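Local coordinates for protein Alpha/beta hydrolase (Xanthomonas campestris pv. campestris, PDB 2QJW) that is uncharacterised but probably acts as a hydrolase of the alpha/beta superfamily, its natural substrate unknown, at residues 75-80 with 171-176; 86-91 with 98-103. All coordinates share one frame; numbering follows the deposited sequence. Where two conformers were deposited one is given.

Contact 1: residues 75-80 with 171-176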
loop_
_atom_site.group_PDB
_atom_site.type_symbol
_atom_site.label_atom_id
_atom_site.label_comp_id
_atom_site.label_asym_id
_atom_site.label_seq_id
_atom_site.Cartn_x
_atom_site.Cartn_y
_atom_site.Cartn_z
ATOM N N PRO A 75 7.522 12.222 21.459
ATOM C CA PRO A 75 7.391 12.142 20.001
ATOM C C PRO A 75 5.953 12.417 19.561
ATOM O O PRO A 75 4.976 12.125 20.269
ATOM C CB PRO A 75 7.759 10.703 19.669
ATOM C CG PRO A 75 8.554 10.220 20.894
ATOM C CD PRO A 75 7.907 10.928 22.044
ATOM N N VAL A 76 5.884 12.958 18.345
ATOM C CA VAL A 76 4.596 13.295 17.706
ATOM C C VAL A 76 4.551 12.740 16.295
ATOM O O VAL A 76 5.454 12.961 15.494
ATOM C CB VAL A 76 4.401 14.796 17.635
ATOM C CG1 VAL A 76 3.077 15.130 16.913
ATOM C CG2 VAL A 76 4.429 15.390 19.059
ATOM N N VAL A 77 3.431 12.077 16.002
ATOM C CA VAL A 77 3.047 11.658 14.654
ATOM C C VAL A 77 1.890 12.540 14.189
ATOM O O VAL A 77 0.905 12.726 14.944
ATOM C CB VAL A 77 2.652 10.164 14.610
ATOM C CG1 VAL A 77 2.030 9.769 13.311
ATOM C CG2 VAL A 77 3.888 9.307 14.943
ATOM N N LEU A 78 2.022 13.108 12.972
ATOM C CA LEU A 78 0.945 13.923 12.391
ATOM C C LEU A 78 0.286 13.136 11.297
ATOM O O LEU A 78 0.923 12.442 10.508
ATOM C CB LEU A 78 1.498 15.198 11.801
ATOM C CG LEU A 78 2.252 16.068 12.804
ATOM C CD1 LEU A 78 2.816 17.292 12.086
ATOM C CD2 LEU A 78 1.372 16.489 13.957
ATOM N N ALA A 79 -1.049 13.197 11.267
ATOM C CA ALA A 79 -1.824 12.469 10.254
ATOM C C ALA A 79 -2.958 13.309 9.855
ATOM O O ALA A 79 -3.394 14.198 10.605
ATOM C CB ALA A 79 -2.346 11.193 10.805
ATOM N N GLY A 80 -3.511 13.034 8.693
ATOM C CA GLY A 80 -4.686 13.758 8.269
ATOM C C GLY A 80 -5.372 13.147 7.086
ATOM O O GLY A 80 -4.957 12.124 6.552
ATOM N N GLU A 171 0.412 0.139 10.606
ATOM C CA GLU A 171 1.701 -0.326 10.138
ATOM C C GLU A 171 2.795 0.716 10.271
ATOM O O GLU A 171 3.982 0.387 10.549
ATOM C CB GLU A 171 1.579 -0.757 8.693
ATOM C CG GLU A 171 0.867 -2.080 8.559
ATOM C CD GLU A 171 0.292 -2.313 7.175
ATOM O OE1 GLU A 171 0.570 -1.522 6.236
ATOM O OE2 GLU A 171 -0.466 -3.294 7.041
ATOM N N LEU A 172 2.411 1.974 10.045
ATOM C CA LEU A 172 3.333 3.086 10.247
ATOM C C LEU A 172 3.660 3.186 11.724
ATOM O O LEU A 172 4.864 3.188 12.071
ATOM C CB LEU A 172 2.748 4.409 9.778
ATOM C CG LEU A 172 3.670 5.601 9.999
ATOM C CD1 LEU A 172 4.921 5.561 9.168
ATOM C CD2 LEU A 172 2.889 6.867 9.695
ATOM N N LEU A 173 2.675 3.247 12.594
ATOM C CA LEU A 173 2.962 3.384 14.037
ATOM C C LEU A 173 3.782 2.220 14.555
ATOM O O LEU A 173 4.696 2.435 15.368
ATOM C CB LEU A 173 1.698 3.510 14.839
ATOM C CG LEU A 173 0.856 4.785 14.598
ATOM C CD1 LEU A 173 -0.436 4.754 15.492
ATOM C CD2 LEU A 173 1.760 6.027 14.750
ATOM N N GLN A 174 3.522 1.029 14.064
ATOM C CA GLN A 174 4.236 -0.161 14.572
ATOM C C GLN A 174 5.697 -0.161 14.163
ATOM O O GLN A 174 6.501 -0.879 14.775
ATOM C CB GLN A 174 3.547 -1.423 14.068
ATOM C CG GLN A 174 2.192 -1.758 14.739
ATOM C CD GLN A 174 1.245 -2.637 13.832
ATOM O OE1 GLN A 174 1.572 -2.964 12.677
ATOM N NE2 GLN A 174 0.079 -2.963 14.341
ATOM N N SER A 175 6.093 0.656 13.187
ATOM C CA SER A 175 7.455 0.694 12.698
ATOM C C SER A 175 8.327 1.658 13.509
ATOM O O SER A 175 9.539 1.786 13.223
ATOM C CB SER A 175 7.467 1.142 11.241
ATOM O OG SER A 175 7.202 2.517 11.046
ATOM N N LEU A 176 7.735 2.421 14.412
ATOM C CA LEU A 176 8.437 3.546 15.034
ATOM C C LEU A 176 9.083 3.217 16.348
ATOM O O LEU A 176 8.732 2.231 16.923
ATOM C CB LEU A 176 7.400 4.668 15.288
ATOM C CG LEU A 176 6.752 5.173 13.976
ATOM C CD1 LEU A 176 5.737 6.319 14.284
ATOM C CD2 LEU A 176 7.669 5.647 12.829
ATOM O OXT LEU A 176 9.918 3.965 16.858
#

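Contact 2: residues 86-91 with 98-103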
loop_
_atom_site.group_PDB
_atom_site.type_symbol
_atom_site.label_atom_id
_atom_site.label_comp_id
_atom_site.label_asym_id
_atom_site.label_seq_id
_atom_site.Cartn_x
_atom_site.Cartn_y
_atom_site.Cartn_z
ATOM N N TYR A 86 -2.634 18.138 4.066
ATOM C CA TYR A 86 -1.848 19.259 3.610
ATOM C C TYR A 86 -1.268 19.967 4.831
ATOM O O TYR A 86 -0.076 20.205 4.877
ATOM C CB TYR A 86 -2.711 20.211 2.836
ATOM C CG TYR A 86 -1.971 21.450 2.459
ATOM C CD1 TYR A 86 -1.077 21.472 1.398
ATOM C CD2 TYR A 86 -2.146 22.607 3.185
ATOM C CE1 TYR A 86 -0.364 22.638 1.021
ATOM C CE2 TYR A 86 -1.436 23.799 2.848
ATOM C CZ TYR A 86 -0.552 23.815 1.770
ATOM O OH TYR A 86 0.106 24.966 1.478
ATOM N N ILE A 87 -2.075 20.259 5.836
ATOM C CA ILE A 87 -1.479 21.027 6.951
ATOM C C ILE A 87 -0.534 20.177 7.827
ATOM O O ILE A 87 0.449 20.677 8.365
ATOM C CB ILE A 87 -2.536 21.759 7.805
ATOM C CG1 ILE A 87 -3.522 20.812 8.477
ATOM C CG2 ILE A 87 -3.247 22.808 6.936
ATOM C CD1 ILE A 87 -4.368 21.496 9.556
ATOM N N ALA A 88 -0.795 18.870 7.930
ATOM C CA ALA A 88 0.093 17.986 8.678
ATOM C C ALA A 88 1.444 17.995 8.031
ATOM O O ALA A 88 2.480 18.124 8.659
ATOM C CB ALA A 88 -0.521 16.556 8.750
ATOM N N ALA A 89 1.471 17.860 6.707
ATOM C CA ALA A 89 2.717 17.884 5.989
ATOM C C ALA A 89 3.471 19.206 6.146
ATOM O O ALA A 89 4.633 19.199 6.464
ATOM C CB ALA A 89 2.459 17.530 4.496
ATOM N N GLN A 90 2.793 20.308 6.003
ATOM C CA GLN A 90 3.446 21.615 6.122
ATOM C C GLN A 90 3.994 21.815 7.560
ATOM O O GLN A 90 5.131 22.282 7.713
ATOM C CB GLN A 90 2.521 22.776 5.731
ATOM C CG GLN A 90 2.027 22.740 4.313
ATOM C CD GLN A 90 3.134 22.906 3.282
ATOM O OE1 GLN A 90 4.240 23.345 3.574
ATOM N NE2 GLN A 90 2.828 22.560 2.070
ATOM N N VAL A 91 3.217 21.379 8.554
ATOM C CA VAL A 91 3.629 21.539 9.945
ATOM C C VAL A 91 4.832 20.688 10.257
ATOM O O VAL A 91 5.666 21.091 11.069
ATOM C CB VAL A 91 2.435 21.311 10.923
ATOM C CG1 VAL A 91 2.905 21.142 12.407
ATOM C CG2 VAL A 91 1.453 22.474 10.739
ATOM N N ARG A 98 7.943 12.772 14.102
ATOM C CA ARG A 98 8.418 11.421 14.075
ATOM C C ARG A 98 8.129 10.714 12.744
ATOM O O ARG A 98 8.913 9.946 12.235
ATOM C CB ARG A 98 7.825 10.593 15.244
ATOM C CG ARG A 98 8.321 9.195 15.321
ATOM C CD ARG A 98 9.811 9.077 15.531
ATOM N NE ARG A 98 10.331 7.741 15.397
ATOM C CZ ARG A 98 10.765 7.165 14.305
ATOM N NH1 ARG A 98 10.713 7.748 13.119
ATOM N NH2 ARG A 98 11.236 5.932 14.370
ATOM N N ALA A 99 6.922 10.974 12.249
ATOM C CA ALA A 99 6.399 10.318 11.016
ATOM C C ALA A 99 5.123 11.015 10.610
ATOM O O ALA A 99 4.524 11.743 11.397
ATOM C CB ALA A 99 6.105 8.834 11.249
ATOM N N LEU A 100 4.734 10.765 9.361
ATOM C CA LEU A 100 3.616 11.446 8.732
ATOM C C LEU A 100 2.717 10.467 7.988
ATOM O O LEU A 100 3.206 9.721 7.126
ATOM C CB LEU A 100 4.192 12.446 7.752
ATOM C CG LEU A 100 3.311 13.461 7.057
ATOM C CD1 LEU A 100 2.536 14.386 8.095
ATOM C CD2 LEU A 100 4.159 14.279 6.060
ATOM N N PHE A 101 1.407 10.505 8.270
ATOM C CA PHE A 101 0.428 9.641 7.630
ATOM C C PHE A 101 -0.576 10.512 6.886
ATOM O O PHE A 101 -1.284 11.320 7.506
ATOM C CB PHE A 101 -0.304 8.720 8.601
ATOM C CG PHE A 101 -1.226 7.785 7.924
ATOM C CD1 PHE A 101 -0.734 6.732 7.230
ATOM C CD2 PHE A 101 -2.576 7.978 7.972
ATOM C CE1 PHE A 101 -1.604 5.830 6.611
ATOM C CE2 PHE A 101 -3.443 7.104 7.326
ATOM C CZ PHE A 101 -2.963 6.032 6.636
ATOM N N LEU A 102 -0.619 10.360 5.574
ATOM C CA LEU A 102 -1.442 11.255 4.752
ATOM C C LEU A 102 -2.446 10.504 3.949
ATOM O O LEU A 102 -2.112 9.696 3.117
ATOM C CB LEU A 102 -0.549 11.999 3.796
ATOM C CG LEU A 102 0.698 12.711 4.318
ATOM C CD1 LEU A 102 1.547 13.423 3.223
ATOM C CD2 LEU A 102 0.289 13.742 5.377
HETATM N N MSE A 103 -3.727 10.768 4.191
HETATM C CA MSE A 103 -4.837 10.254 3.360
HETATM C C MSE A 103 -5.192 11.345 2.332
HETATM O O MSE A 103 -5.347 12.505 2.695
HETATM C CB MSE A 103 -6.037 9.856 4.159
HETATM C CG MSE A 103 -5.731 8.774 5.216
HETATM SE SE MSE A 103 -7.192 8.248 6.289
HETATM C CE MSE A 103 -7.248 9.824 7.303
#

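Contact 1: residues 75-80 with 171-176
The two methyls of Val77 meet the delta methyls of Leu173 and Leu176, and this small set of carbon contacts joins the strand to the C-terminal end of the chain. CG2 does most of the touching: it lies 3.6 Å from CD1 of Leu176 and 3.9 Å from CD2 of Leu173, so it packs against two leucines at once. The other branch, CG1, reaches Leu173 alone, at 4.0 Å from CD2, which leaves that leucine methyl against both prongs of the valine. With CG1 trans to the backbone N (chi1 170°), the valine fork is turned so that both its arms face the helix. Leu173 starts off beside the line of approach; its CD1 continues the chain from CA, while CD2, the side branch, is the methyl that comes up to Val77.

Beyond the helix the chain turns, and its last residue, Leu176, comes back toward the strand. Ser175 secures that turn: its N and its OG both bond to the carbonyl O of Leu172, the hydroxyl at 2.6 Å, in the carbonyl plane and on a lone pair. Leu176 N bonds in turn to Leu173 O at 3.2 Å. Around this patch, Leu173 also rests on Cys7 of strand 6-10, Val77 on Trp34, and Leu176 on Ala99 of the neighbouring strand.

No hydrogen bond crosses between the segments: those of Ser175 and Leu176 shape the terminus, and those of the strand backbone belong to the sheet. Direct contact between the two therefore rests on dispersion and the exclusion of water.

Contact 2: residues 86-91 with 98-103
This is helix-on-sheet packing within a beta-alpha-beta unit: the helix 83-92, which follows strand 76-81 and the probable nucleophile elbow, packs along the next strand, 99-103, running nearly antiparallel to it. The directions of the short segments differ by 159°, and their axes approach to 8.6 Å. Such closeness fits the small residues on the helix, Ala88, which points at the strand, and Ala89, which meets it from the flank. Ala88 also lies near the elbow without touching it.

Leu100 straddles the pair with its two methyls. CD1 sits 3.8 Å from CB of Ala88 and equally close to that residue's carbonyl carbon, so it presses on main chain as well as on a methyl. CD2 turns to the next residue, 3.9 Å from CA of Ala89 and 4.0 Å from its CB. A CG set trans to the backbone N (chi1 -172°) sends this fork out to the helix, though Leu100 was modelled in two conformers and the exact fit, given for one, is less certain. Leu102 repeats the scheme more loosely, its CD2 4.5 Å from CB of Ala88 and its CD1 4.4 Å from CB of Ala89.

Beyond the first shell, Ile122 of strand 122-127 packs against both leucines. The far side of the helix is tied down by Tyr86 OH and Gln90 NE2, which bond to the carbonyls of Pro113 and Ala114, and Ser85 OG bonds to Met103 O.

Between the two segments the packing is wholly apolar and buried: small methyls against branched leucines let the helix sit close to the strand, with no polar bond spanning the interface.

How the contacts relate
The contacts lie on opposite faces of one parallel sheet, their centres about 10 Å apart, and meet through the neighbouring strands 76-81 and 99-103. Probable main-chain hydrogen bonds link these strands at both ends, from Val76 O to Arg98 N and from Gly80 O to Met103 N. Along the chain, contact 2 is nested within the long loop closed by contact 1: strand 76-81 leads directly to helix 83-92 and then strand 99-103, whereas 171-176 arrives only at the C-terminus. The sheet is thus sandwiched between helices 83-92 and 162-174, as expected of an alpha/beta hydrolase, with the probable nucleophile elbow at the turn joining strand 76-81 to helix 83-92.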